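Local coordinates for protein transcriptional regulator Tm0710 (Thermotoga maritima, PDB 2A61) that probably binds DNA as a homodimer and regulates transcription, as a MarR-family protein with a winged helix-turn-helix fold, at residues A[93-96]-A[97-100]; A[43-46]-A[47-50]; A[17-20]-A[21-25]; A[110-113]-A[114-118]; A[120-123]-A[124-128]. All blocks are in the same frame, centred on the assembly; numbering follows the deposited sequence.

In the fold
The five contacts are all local, and they are spread over the probable DNA-binding and dimerization parts of a MarR-type subunit. Contacts 1 and 2 touch where Ile93 CD1 lies 3.9 Å from Tyr43 CB, joining the end of strand 88-93, just before helix 95-119, to helix 33-45. Contact 4 lies on that long helix, its centre about 26 Å from that of contact 1, and packs against contact 3 through Phe111 and Glu21. Contact 5 follows across the turn into helix 121-141, tied to contact 4 by Ser124 OG and Thr116 O, 2.9 Å apart. Contacts 3, 4 and 5 all touch the second subunit, which contact 2 reaches through Phe44.

Contact 1: residues A[93-96]-A[97-100]; sequences ITRK and GEEV
Thr94 and Gly97 illustrate how a helix start is closed by a side chain. Gly97 N donates to Thr94 OG1 at 3.1 Å with an N-H...O angle of 162°, an N-cap bond made possible because chi1 of 59° tucks the hydroxyl between the backbone N and the carbonyl carbon. The same hydroxyl has a second partner in Gly75 O. Backbone bonds take over from there: Glu98 N reaches Thr94 O at 2.9 Å, and Glu99 N reaches Arg95 O. A water donates to Lys96 O and, weakly, to Glu99 OE1.

The cap stands where strand 88-93, the second strand of the wing in this winged helix-turn-helix fold, passes into helix 95-119, which leads away to the dimerization region.

Charged groups line the outer side of this first turn. Arg95 grips Glu98 side-on, with NE at 3.2 Å and NH2 at 3.0 Å from the single oxygen OE1; both nitrogens come from the same face of the carboxylate, whose plane stands 82° from that of the guanidinium. Glu98 CB lies over one guanidinium face. NH2 also forms a salt bridge with Glu102, so the arginine is shared by two acids. An alanine in place of Glu98 would probably leave NE without this acceptor and the guanidinium, held by Glu102 alone of the two, freer to turn.

Apolar contact comes from Ile93, whose CD1 rests 3.6 Å from Gly97 C, while its CG2 meets Glu98 CG at 4.1 Å. A side chain on Gly97 would collide with Ile93 CG1.

Contact 2: residues A[43-46]-A[47-50]; sequences YFEG and PKRP
The exit from helix 33-45 is a compact example of a helix end stapled to the loop that follows it, and Glu45 and Lys48 do the stapling. Lys48 NZ donates to Glu45 OE2 at 2.7 Å, a salt bridge in which the ammonium meets the oxygen nearly along its C-O axis. The acid is extended beyond CG, whereas the lysine bends at chi2 (-67°), which turns its chain back toward the helix it has just left. Its CE consequently lies 3.8 Å from Glu45 CB, so the end of the lysine crosses the glutamate near its CB as well as meeting its carboxylate. The other carboxylate oxygen, OE1, is paired with Lys41 NZ, so the acid is held between two lysines, an environment that would be expected to stabilise its negative charge.

Gly46 makes the exit from the helix possible. With phi of 85° it leaves the helical conformation, and any side chain would press against the carbonyl oxygen of Glu45. In the winged helix-turn-helix domain of the MarR family, this loop carries the chain from helix 33-45 to helix 50-57, running beside wing strand 88-93: the backbone of Lys48 bonds to that of Leu91, and Pro47 packs on Val92.

Water also spans the loop. One molecule donates to Glu45 O at 2.8 Å and to Pro47 O at 2.9 Å, serving a carbonyl at the helix end and another beyond the glycine. Lys48 CG passes 3.4 Å from Gly46 O.

Contact 3: residues A[17-20]-A[21-25]; sequences MVKV and EGRKV
Glu21 N to Met17 O, at 2.9 Å, Gly22 N to Val18 O and Arg23 N to Lys19 O form the regular i to i+4 ladder of helix 5-23; the next rung, Lys24 N to Val20 O, is weak at 3.3 Å with an angle of only 122°. These are the last turns of the N-terminal helix, part of the dimerization region in MarR-type regulators, and the second subunit packs on Met17 and Val20 through its Met138 and Phe142.

Lys19 and Arg23, one turn apart, lie side by side and point the same way. The extended lysine chain lays CE 3.7 Å above one face of the Arg23 guanidinium, toward its rim, and the bend at chi4 (70°) then carries NZ over that face. The ammonium NZ is 3.3 Å from Arg23 NH2, a like-charged approach that offers no bond. What makes it tolerable is probably Asp37, whose carboxylate forms a salt bridge with Arg23 NH2 and anchors the guanidinium against helix 33-45.

A second charged group faces helix 95-119. Glu21 directs its carboxylate to that helix, and OE2 pairs with Arg107 NH1 there. Lys24 in turn also donates to Ser143 O of the second subunit, while its NZ reaches Glu21 OE1 at 2.8 Å from above the carboxylate plane, 42° out of it.

Contact 4: residues A[110-113]-A[114-118]; sequences NFIE and KITSD
A chi1 of 59° sets Thr116 OG1 back over the preceding turn, 3.1 Å from Ile112 O and 3.2 Å from Glu113 O; its one proton can serve either carbonyl. The same rotation turns CG2 toward Ile112, where it meets that residue's CG2 at 4.0 Å. Threonine hydroxyls folded back in this way onto their own helix are a familiar means of accommodating a polar group, and here the main-chain bond runs alongside: Thr116 N to Ile112 O is 2.8 Å and nearly straight at 172°. With a valine here, the carbonyls of Ile112 and Glu113 would probably be left without the hydroxyl that one or the other could use.

On another side of the helix the Phe111 ring, its CG swung opposite the backbone N, is approached obliquely by Ile115 CD1, a tentative contact that holds for one of two conformers of the isoleucine. Toward the solvent-facing flank, a water donates to Asn110 O and to Glu113 OE1 and weakly accepts from Lys114 NZ, linking the glutamate and lysine although their charged ends are well apart.

All of this lies in the later turns of helix 95-119. Phe111 packs on Glu21 of helix 5-23 and on Met138 of the second subunit, whose Val137 meets Ile115; Thr116 O, meanwhile, receives Ser124 OG from helix 121-141, which follows in the chain.

Contact 5: residues A[120-123]-A[124-128]; sequences GKEK and SSKIL
Glu122 and Lys126 lie side by side one turn apart and join in a salt bridge, Lys126 NZ to Glu122 OE2 at 2.9 Å. The acid runs straight out from the helix, while the lysine bends at chi2 (106°) to come level with it; its NZ sits 3.5 Å from Glu122 CG as well, and its CD passes 3.4 Å from Glu122 O. Nearer the helix start, Ser124 answers Gly120. Ser124 N donates to Gly120 O at 2.9 Å, and Ser124 OG stands 2.8 Å from the same carbonyl, brought there by a chi1 of -60° that leaves it beside its own backbone N. Thr116 O of the preceding helix is the other acceptor within reach of this hydroxyl proton.

Gly120 is the junction residue between helices 95-119 and 121-141. Its positive phi (94°) ends the first, and it is also the N-cap of the second, so that the two long helices of the dimerization region meet at one residue; a side chain there would be pushed against the carbonyl before it. Leu119, at the end of helix 95-119, packs on Ser124 and Ile127.

Further along, Lys123 and Ile127 touch through CG and CD1 at 3.9 Å. Their outer neighbours belong to the second subunit: its Tyr130 packs on both, and its Glu133 pairs with Lys123 NZ. On the flank of Ser125, a water donates to Lys121 O at 2.7 Å and lies close to Ser125 OG.

Contact 1: residues A[93-96]-A[97-100]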
loop_
_atom_site.group_PDB
_atom_site.type_symbol
_atom_site.label_atom_id
_atom_site.label_comp_id
_atom_site.label_asym_id
_atom_site.label_seq_id
_atom_site.Cartn_x
_atom_site.Cartn_y
_atom_site.Cartn_z
ATOM N N ILE A 93 15.474 1.998 -13.128
ATOM C CA ILE A 93 16.082 1.979 -11.800
ATOM C C ILE A 93 17.573 1.674 -11.939
ATOM O O ILE A 93 17.996 0.981 -12.873
ATOM C CB ILE A 93 15.358 0.938 -10.885
ATOM C CG1 ILE A 93 15.651 1.139 -9.391
ATOM C CG2 ILE A 93 15.647 -0.519 -11.350
ATOM C CD1 ILE A 93 14.634 0.451 -8.423
ATOM N N THR A 94 18.361 2.181 -11.009
ATOM C CA THR A 94 19.788 1.887 -10.945
ATOM C C THR A 94 20.041 0.802 -9.888
ATOM O O THR A 94 19.136 0.430 -9.155
ATOM C CB THR A 94 20.608 3.145 -10.525
ATOM O OG1 THR A 94 20.167 3.587 -9.250
ATOM C CG2 THR A 94 20.424 4.297 -11.498
ATOM N N ARG A 95 21.289 0.332 -9.799
ATOM C CA ARG A 95 21.693 -0.568 -8.750
ATOM C C ARG A 95 21.418 -0.002 -7.378
ATOM O O ARG A 95 20.953 -0.717 -6.470
ATOM C CB ARG A 95 23.198 -0.790 -8.816
ATOM C CG ARG A 95 23.644 -2.219 -8.715
ATOM C CD ARG A 95 23.327 -2.943 -7.414
ATOM N NE ARG A 95 22.184 -3.839 -7.608
ATOM C CZ ARG A 95 21.709 -4.713 -6.715
ATOM N NH1 ARG A 95 22.282 -4.878 -5.502
ATOM N NH2 ARG A 95 20.634 -5.427 -7.051
ATOM N N LYS A 96 21.768 1.272 -7.206
ATOM C CA LYS A 96 21.551 1.957 -5.957
ATOM C C LYS A 96 20.069 2.008 -5.596
ATOM O O LYS A 96 19.711 1.854 -4.429
ATOM C CB LYS A 96 22.108 3.357 -6.036
ATOM C CG LYS A 96 22.101 4.079 -4.700
ATOM C CD LYS A 96 22.729 5.447 -4.848
ATOM C CE LYS A 96 22.728 6.226 -3.523
ATOM N NZ LYS A 96 23.139 7.600 -3.851
ATOM N N GLY A 97 19.225 2.261 -6.595
ATOM C CA GLY A 97 17.758 2.208 -6.419
ATOM C C GLY A 97 17.297 0.813 -5.994
ATOM O O GLY A 97 16.440 0.696 -5.117
ATOM N N GLU A 98 17.887 -0.238 -6.586
ATOM C CA GLU A 98 17.539 -1.614 -6.226
ATOM C C GLU A 98 17.876 -1.917 -4.782
ATOM O O GLU A 98 17.091 -2.577 -4.108
ATOM C CB GLU A 98 18.241 -2.628 -7.127
ATOM C CG GLU A 98 17.679 -2.661 -8.535
ATOM C CD GLU A 98 18.326 -3.754 -9.394
ATOM O OE1 GLU A 98 19.560 -3.846 -9.407
ATOM O OE2 GLU A 98 17.575 -4.492 -10.046
ATOM N N GLU A 99 19.027 -1.433 -4.322
ATOM C CA GLU A 99 19.488 -1.700 -2.955
ATOM C C GLU A 99 18.479 -1.181 -1.935
ATOM O O GLU A 99 18.364 -1.725 -0.868
ATOM C CB GLU A 99 20.872 -1.069 -2.692
ATOM C CG GLU A 99 22.006 -1.825 -3.371
ATOM C CD GLU A 99 23.295 -1.018 -3.546
ATOM O OE1 GLU A 99 23.354 0.187 -3.176
ATOM O OE2 GLU A 99 24.272 -1.620 -4.059
ATOM N N VAL A 100 17.806 -0.094 -2.259
ATOM C CA VAL A 100 16.803 0.496 -1.377
ATOM C C VAL A 100 15.655 -0.553 -1.225
ATOM O O VAL A 100 15.336 -0.936 -0.112
ATOM C CB VAL A 100 16.225 1.800 -1.953
ATOM C CG1 VAL A 100 15.068 2.312 -1.041
ATOM C CG2 VAL A 100 17.309 2.886 -2.140
HETATM O O HOH W 1 21.010 2.444 -1.931
#

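Contact 2: residues A[43-46]-A[47-50]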
loop_
_atom_site.group_PDB
_atom_site.type_symbol
_atom_site.label_atom_id
_atom_site.label_comp_id
_atom_site.label_asym_id
_atom_site.label_seq_id
_atom_site.Cartn_x
_atom_site.Cartn_y
_atom_site.Cartn_z
ATOM N N TYR A 43 10.913 -1.094 -9.904
ATOM C CA TYR A 43 11.659 -2.266 -9.479
ATOM C C TYR A 43 10.932 -3.551 -9.887
ATOM O O TYR A 43 11.547 -4.506 -10.342
ATOM C CB TYR A 43 11.854 -2.255 -7.965
ATOM C CG TYR A 43 12.565 -3.482 -7.405
ATOM C CD1 TYR A 43 13.944 -3.470 -7.181
ATOM C CD2 TYR A 43 11.842 -4.652 -7.061
ATOM C CE1 TYR A 43 14.598 -4.606 -6.664
ATOM C CE2 TYR A 43 12.478 -5.775 -6.542
ATOM C CZ TYR A 43 13.850 -5.718 -6.323
ATOM O OH TYR A 43 14.484 -6.795 -5.805
ATOM N N PHE A 44 9.617 -3.541 -9.728
ATOM C CA PHE A 44 8.829 -4.742 -9.991
ATOM C C PHE A 44 8.363 -4.862 -11.434
ATOM O O PHE A 44 8.304 -5.994 -11.959
ATOM C CB PHE A 44 7.650 -4.868 -9.002
ATOM C CG PHE A 44 8.068 -5.258 -7.602
ATOM C CD1 PHE A 44 8.694 -6.491 -7.356
ATOM C CD2 PHE A 44 7.813 -4.396 -6.523
ATOM C CE1 PHE A 44 9.069 -6.872 -6.041
ATOM C CE2 PHE A 44 8.210 -4.729 -5.216
ATOM C CZ PHE A 44 8.851 -5.946 -4.976
ATOM N N GLU A 45 8.014 -3.746 -12.070
ATOM C CA GLU A 45 7.426 -3.784 -13.409
ATOM C C GLU A 45 8.325 -3.259 -14.514
ATOM O O GLU A 45 8.001 -3.373 -15.705
ATOM C CB GLU A 45 6.097 -3.048 -13.426
ATOM C CG GLU A 45 5.229 -3.341 -12.245
ATOM C CD GLU A 45 3.813 -2.899 -12.471
ATOM O OE1 GLU A 45 2.930 -3.402 -11.750
ATOM O OE2 GLU A 45 3.568 -2.094 -13.404
ATOM N N GLY A 46 9.476 -2.708 -14.138
ATOM C CA GLY A 46 10.388 -2.157 -15.126
ATOM C C GLY A 46 10.077 -0.724 -15.533
ATOM O O GLY A 46 9.319 -0.031 -14.861
ATOM N N PRO A 47 10.665 -0.286 -16.655
ATOM C CA PRO A 47 10.705 1.095 -17.162
ATOM C C PRO A 47 9.314 1.699 -17.228
ATOM O O PRO A 47 8.351 1.035 -17.665
ATOM C CB PRO A 47 11.287 0.957 -18.572
ATOM C CG PRO A 47 12.037 -0.344 -18.548
ATOM C CD PRO A 47 11.394 -1.232 -17.527
ATOM N N LYS A 48 9.192 2.940 -16.765
ATOM C CA LYS A 48 7.919 3.599 -16.734
ATOM C C LYS A 48 8.052 4.969 -17.388
ATOM O O LYS A 48 9.042 5.704 -17.157
ATOM C CB LYS A 48 7.392 3.745 -15.293
ATOM C CG LYS A 48 7.085 2.488 -14.573
ATOM C CD LYS A 48 5.862 1.790 -15.253
ATOM C CE LYS A 48 5.440 0.527 -14.522
ATOM N NZ LYS A 48 4.216 -0.100 -15.159
ATOM N N ARG A 49 7.031 5.327 -18.179
ATOM C CA ARG A 49 6.961 6.691 -18.743
ATOM C C ARG A 49 6.531 7.642 -17.622
ATOM O O ARG A 49 5.866 7.211 -16.673
ATOM C CB ARG A 49 5.914 6.754 -19.883
ATOM C CG ARG A 49 6.105 5.661 -20.967
ATOM C CD ARG A 49 5.037 5.773 -22.049
ATOM N NE ARG A 49 5.275 4.827 -23.166
ATOM C CZ ARG A 49 6.017 5.114 -24.236
ATOM N NH1 ARG A 49 6.643 6.278 -24.326
ATOM N NH2 ARG A 49 6.164 4.222 -25.223
ATOM N N PRO A 50 6.878 8.939 -17.742
ATOM C CA PRO A 50 6.482 9.901 -16.722
ATOM C C PRO A 50 4.970 9.997 -16.548
ATOM O O PRO A 50 4.516 10.114 -15.440
ATOM C CB PRO A 50 7.059 11.230 -17.241
ATOM C CG PRO A 50 8.132 10.852 -18.142
ATOM C CD PRO A 50 7.717 9.565 -18.793
HETATM O O HOH W 2 7.794 -1.773 -17.957
#

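Contact 3: residues A[17-20]-A[21-25]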
loop_
_atom_site.group_PDB
_atom_site.type_symbol
_atom_site.label_atom_id
_atom_site.label_comp_id
_atom_site.label_asym_id
_atom_site.label_seq_id
_atom_site.Cartn_x
_atom_site.Cartn_y
_atom_site.Cartn_z
ATOM N N MET A 17 1.169 -3.447 9.319
ATOM C CA MET A 17 2.348 -3.551 10.190
ATOM C C MET A 17 3.609 -3.923 9.426
ATOM O O MET A 17 4.684 -3.358 9.678
ATOM C CB MET A 17 2.141 -4.536 11.367
ATOM C CG MET A 17 1.192 -3.947 12.440
ATOM S SD MET A 17 1.076 -4.974 13.912
ATOM C CE MET A 17 -0.064 -6.229 13.289
ATOM N N VAL A 18 3.497 -4.879 8.508
ATOM C CA VAL A 18 4.683 -5.236 7.768
ATOM C C VAL A 18 5.070 -4.112 6.801
ATOM O O VAL A 18 6.247 -3.908 6.578
ATOM C CB VAL A 18 4.599 -6.602 7.102
ATOM C CG1 VAL A 18 3.546 -6.608 6.074
ATOM C CG2 VAL A 18 6.000 -6.985 6.547
ATOM N N LYS A 19 4.079 -3.437 6.211
ATOM C CA LYS A 19 4.357 -2.294 5.302
ATOM C C LYS A 19 5.134 -1.197 6.052
ATOM O O LYS A 19 6.179 -0.734 5.582
ATOM C CB LYS A 19 3.045 -1.727 4.725
ATOM C CG LYS A 19 3.197 -0.497 3.772
ATOM C CD LYS A 19 1.832 0.168 3.577
ATOM C CE LYS A 19 1.894 1.381 2.591
ATOM N NZ LYS A 19 2.139 0.830 1.239
ATOM N N VAL A 20 4.624 -0.808 7.225
ATOM C CA VAL A 20 5.220 0.237 8.033
ATOM C C VAL A 20 6.604 -0.154 8.508
ATOM O O VAL A 20 7.559 0.631 8.400
ATOM C CB VAL A 20 4.287 0.623 9.207
ATOM C CG1 VAL A 20 4.966 1.620 10.175
ATOM C CG2 VAL A 20 2.986 1.183 8.653
ATOM N N GLU A 21 6.737 -1.382 8.975
ATOM C CA GLU A 21 8.024 -1.861 9.451
ATOM C C GLU A 21 9.144 -1.814 8.389
ATOM O O GLU A 21 10.232 -1.333 8.651
ATOM C CB GLU A 21 7.878 -3.267 10.016
ATOM C CG GLU A 21 9.191 -3.797 10.629
ATOM C CD GLU A 21 9.613 -3.097 11.955
ATOM O OE1 GLU A 21 8.766 -2.567 12.709
ATOM O OE2 GLU A 21 10.830 -3.089 12.234
ATOM N N GLY A 22 8.835 -2.323 7.203
ATOM C CA GLY A 22 9.704 -2.281 6.035
ATOM C C GLY A 22 10.080 -0.868 5.647
ATOM O O GLY A 22 11.251 -0.614 5.354
ATOM N N ARG A 23 9.122 0.053 5.668
ATOM C CA ARG A 23 9.382 1.457 5.197
ATOM C C ARG A 23 10.223 2.337 6.139
ATOM O O ARG A 23 10.598 3.458 5.784
ATOM C CB ARG A 23 8.080 2.152 4.812
ATOM C CG ARG A 23 7.576 1.721 3.382
ATOM C CD ARG A 23 6.150 2.167 3.129
ATOM N NE ARG A 23 5.590 1.810 1.831
ATOM C CZ ARG A 23 5.195 2.691 0.904
ATOM N NH1 ARG A 23 5.253 3.994 1.112
ATOM N NH2 ARG A 23 4.679 2.266 -0.228
ATOM N N LYS A 24 10.506 1.811 7.330
ATOM C CA LYS A 24 11.355 2.467 8.349
ATOM C C LYS A 24 12.783 2.664 7.830
ATOM O O LYS A 24 13.474 3.603 8.238
ATOM C CB LYS A 24 11.342 1.676 9.662
ATOM C CG LYS A 24 10.029 1.801 10.423
ATOM C CD LYS A 24 10.059 0.910 11.666
ATOM C CE LYS A 24 8.818 1.102 12.524
ATOM N NZ LYS A 24 8.855 0.104 13.618
ATOM N N VAL A 25 13.218 1.805 6.903
ATOM C CA VAL A 25 14.523 1.986 6.259
ATOM C C VAL A 25 14.620 3.221 5.325
ATOM O O VAL A 25 15.713 3.728 5.091
ATOM C CB VAL A 25 15.067 0.679 5.537
ATOM C CG1 VAL A 25 14.896 -0.570 6.427
ATOM C CG2 VAL A 25 14.407 0.473 4.283
#

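Contact 4: residues A[110-113]-A[114-118]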
loop_
_atom_site.group_PDB
_atom_site.type_symbol
_atom_site.label_atom_id
_atom_site.label_comp_id
_atom_site.label_asym_id
_atom_site.label_seq_id
_atom_site.Cartn_x
_atom_site.Cartn_y
_atom_site.Cartn_z
ATOM N N ASN A 110 13.405 -9.765 8.374
ATOM C CA ASN A 110 13.874 -9.776 9.772
ATOM C C ASN A 110 12.716 -9.628 10.758
ATOM O O ASN A 110 12.652 -10.322 11.769
ATOM C CB ASN A 110 14.965 -8.704 10.026
ATOM C CG ASN A 110 16.227 -8.917 9.169
ATOM O OD1 ASN A 110 16.464 -10.001 8.619
ATOM N ND2 ASN A 110 17.022 -7.866 9.037
ATOM N N PHE A 111 11.775 -8.755 10.421
ATOM C CA PHE A 111 10.544 -8.585 11.206
ATOM C C PHE A 111 9.779 -9.938 11.276
ATOM O O PHE A 111 9.413 -10.404 12.345
ATOM C CB PHE A 111 9.708 -7.504 10.534
ATOM C CG PHE A 111 8.441 -7.139 11.268
ATOM C CD1 PHE A 111 8.447 -6.906 12.641
ATOM C CD2 PHE A 111 7.258 -6.957 10.565
ATOM C CE1 PHE A 111 7.303 -6.570 13.286
ATOM C CE2 PHE A 111 6.080 -6.611 11.238
ATOM C CZ PHE A 111 6.114 -6.417 12.583
ATOM N N ILE A 112 9.606 -10.585 10.124
ATOM C CA ILE A 112 8.844 -11.840 10.049
ATOM C C ILE A 112 9.620 -12.985 10.735
ATOM O O ILE A 112 9.011 -13.860 11.358
ATOM C CB ILE A 112 8.512 -12.187 8.575
ATOM C CG1 ILE A 112 7.531 -11.144 7.959
ATOM C CG2 ILE A 112 7.995 -13.659 8.440
ATOM C CD1 ILE A 112 6.192 -11.022 8.627
ATOM N N GLU A 113 10.956 -12.953 10.636
ATOM C CA GLU A 113 11.798 -13.921 11.352
ATOM C C GLU A 113 11.574 -13.854 12.878
ATOM O O GLU A 113 11.528 -14.880 13.541
ATOM C CB GLU A 113 13.266 -13.718 10.988
ATOM C CG GLU A 113 14.263 -14.617 11.711
ATOM C CD GLU A 113 15.670 -14.504 11.130
ATOM O OE1 GLU A 113 16.245 -13.375 11.107
ATOM O OE2 GLU A 113 16.195 -15.554 10.685
ATOM N N LYS A 114 11.406 -12.657 13.437
ATOM C CA LYS A 114 11.106 -12.545 14.880
ATOM C C LYS A 114 9.725 -13.121 15.226
ATOM O O LYS A 114 9.555 -13.776 16.269
ATOM C CB LYS A 114 11.211 -11.093 15.366
ATOM C CG LYS A 114 12.621 -10.531 15.374
ATOM C CD LYS A 114 12.729 -9.166 16.109
ATOM C CE LYS A 114 14.005 -8.399 15.707
ATOM N NZ LYS A 114 15.240 -9.266 15.826
ATOM N N ILE A 115 8.752 -12.870 14.350
ATOM C CA ILE A 115 7.381 -13.359 14.515
ATOM C C ILE A 115 7.361 -14.886 14.485
ATOM O O ILE A 115 6.828 -15.539 15.398
ATOM C CB ILE A 115 6.421 -12.811 13.396
ATOM C CG1 ILE A 115 6.536 -11.290 13.236
ATOM C CG2 ILE A 115 4.970 -13.242 13.645
ATOM C CD1 ILE A 115 6.889 -10.529 14.481
ATOM N N THR A 116 7.963 -15.452 13.443
ATOM C CA THR A 116 7.992 -16.915 13.292
ATOM C C THR A 116 8.804 -17.593 14.410
ATOM O O THR A 116 8.495 -18.731 14.828
ATOM C CB THR A 116 8.504 -17.353 11.905
ATOM O OG1 THR A 116 9.826 -16.845 11.715
ATOM C CG2 THR A 116 7.576 -16.848 10.775
ATOM N N SER A 117 9.813 -16.898 14.924
ATOM C CA SER A 117 10.532 -17.388 16.099
ATOM C C SER A 117 9.632 -17.445 17.358
ATOM O O SER A 117 9.627 -18.426 18.104
ATOM C CB SER A 117 11.761 -16.517 16.356
ATOM O OG SER A 117 12.454 -16.961 17.509
ATOM N N ASP A 118 8.874 -16.381 17.599
ATOM C CA ASP A 118 7.922 -16.360 18.730
ATOM C C ASP A 118 6.849 -17.448 18.637
ATOM O O ASP A 118 6.501 -18.094 19.644
ATOM C CB ASP A 118 7.275 -14.983 18.829
ATOM C CG ASP A 118 8.192 -13.962 19.479
ATOM O OD1 ASP A 118 9.220 -14.357 20.056
ATOM O OD2 ASP A 118 7.872 -12.774 19.410
HETATM O O HOH W 3 15.131 -10.968 12.889
#

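Contact 5: residues A[120-123]-A[124-128]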
loop_
_atom_site.group_PDB
_atom_site.type_symbol
_atom_site.label_atom_id
_atom_site.label_comp_id
_atom_site.label_asym_id
_atom_site.label_seq_id
_atom_site.Cartn_x
_atom_site.Cartn_y
_atom_site.Cartn_z
ATOM N N GLY A 120 7.097 -20.284 16.996
ATOM C CA GLY A 120 7.689 -21.617 17.038
ATOM C C GLY A 120 7.597 -22.264 15.671
ATOM O O GLY A 120 6.727 -21.936 14.876
ATOM N N LYS A 121 8.484 -23.216 15.424
ATOM C CA LYS A 121 8.599 -23.888 14.144
ATOM C C LYS A 121 7.299 -24.567 13.681
ATOM O O LYS A 121 6.870 -24.350 12.539
ATOM C CB LYS A 121 9.720 -24.926 14.221
ATOM C CG LYS A 121 10.138 -25.441 12.869
ATOM C CD LYS A 121 10.588 -26.876 13.028
ATOM C CE LYS A 121 10.765 -27.583 11.700
ATOM N NZ LYS A 121 11.194 -28.991 12.005
ATOM N N GLU A 122 6.701 -25.387 14.560
ATOM C CA GLU A 122 5.480 -26.163 14.249
ATOM C C GLU A 122 4.315 -25.244 13.882
ATOM O O GLU A 122 3.687 -25.419 12.844
ATOM C CB GLU A 122 5.090 -27.087 15.424
ATOM C CG GLU A 122 3.821 -27.971 15.236
ATOM C CD GLU A 122 3.435 -28.766 16.528
ATOM O OE1 GLU A 122 4.248 -28.808 17.491
ATOM O OE2 GLU A 122 2.318 -29.348 16.588
ATOM N N LYS A 123 4.059 -24.239 14.711
ATOM C CA LYS A 123 2.969 -23.313 14.423
ATOM C C LYS A 123 3.243 -22.447 13.168
ATOM O O LYS A 123 2.345 -22.232 12.363
ATOM C CB LYS A 123 2.697 -22.446 15.641
ATOM C CG LYS A 123 1.528 -21.533 15.495
ATOM C CD LYS A 123 1.146 -20.983 16.846
ATOM C CE LYS A 123 0.469 -22.023 17.683
ATOM N NZ LYS A 123 0.472 -21.510 19.063
ATOM N N SER A 124 4.470 -21.964 13.009
ATOM C CA SER A 124 4.842 -21.196 11.814
ATOM C C SER A 124 4.620 -21.980 10.529
ATOM O O SER A 124 4.216 -21.389 9.536
ATOM C CB SER A 124 6.308 -20.722 11.873
ATOM O OG SER A 124 6.506 -19.896 13.018
ATOM N N SER A 125 4.949 -23.279 10.545
ATOM C CA SER A 125 4.728 -24.190 9.412
ATOM C C SER A 125 3.251 -24.329 9.071
ATOM O O SER A 125 2.870 -24.244 7.895
ATOM C CB SER A 125 5.317 -25.575 9.696
ATOM O OG SER A 125 6.732 -25.499 9.711
ATOM N N LYS A 126 2.432 -24.544 10.105
ATOM C CA LYS A 126 0.988 -24.625 9.939
ATOM C C LYS A 126 0.455 -23.352 9.295
ATOM O O LYS A 126 -0.336 -23.426 8.351
ATOM C CB LYS A 126 0.277 -24.849 11.279
ATOM C CG LYS A 126 -0.220 -26.248 11.511
ATOM C CD LYS A 126 0.659 -26.976 12.535
ATOM C CE LYS A 126 -0.076 -28.206 13.101
ATOM N NZ LYS A 126 0.445 -28.608 14.450
ATOM N N ILE A 127 0.889 -22.199 9.816
ATOM C CA ILE A 127 0.441 -20.898 9.350
ATOM C C ILE A 127 0.919 -20.657 7.915
ATOM O O ILE A 127 0.168 -20.126 7.101
ATOM C CB ILE A 127 0.862 -19.750 10.317
ATOM C CG1 ILE A 127 0.031 -19.809 11.598
ATOM C CG2 ILE A 127 0.732 -18.364 9.663
ATOM C CD1 ILE A 127 0.536 -18.937 12.718
ATOM N N LEU A 128 2.151 -21.051 7.607
ATOM C CA LEU A 128 2.654 -20.919 6.239
ATOM C C LEU A 128 1.832 -21.762 5.245
ATOM O O LEU A 128 1.463 -21.282 4.177
ATOM C CB LEU A 128 4.160 -21.204 6.143
ATOM C CG LEU A 128 4.827 -20.773 4.816
ATOM C CD1 LEU A 128 4.330 -19.418 4.314
ATOM C CD2 LEU A 128 6.325 -20.793 4.917
HETATM O O HOH W 4 8.280 -23.596 10.326
#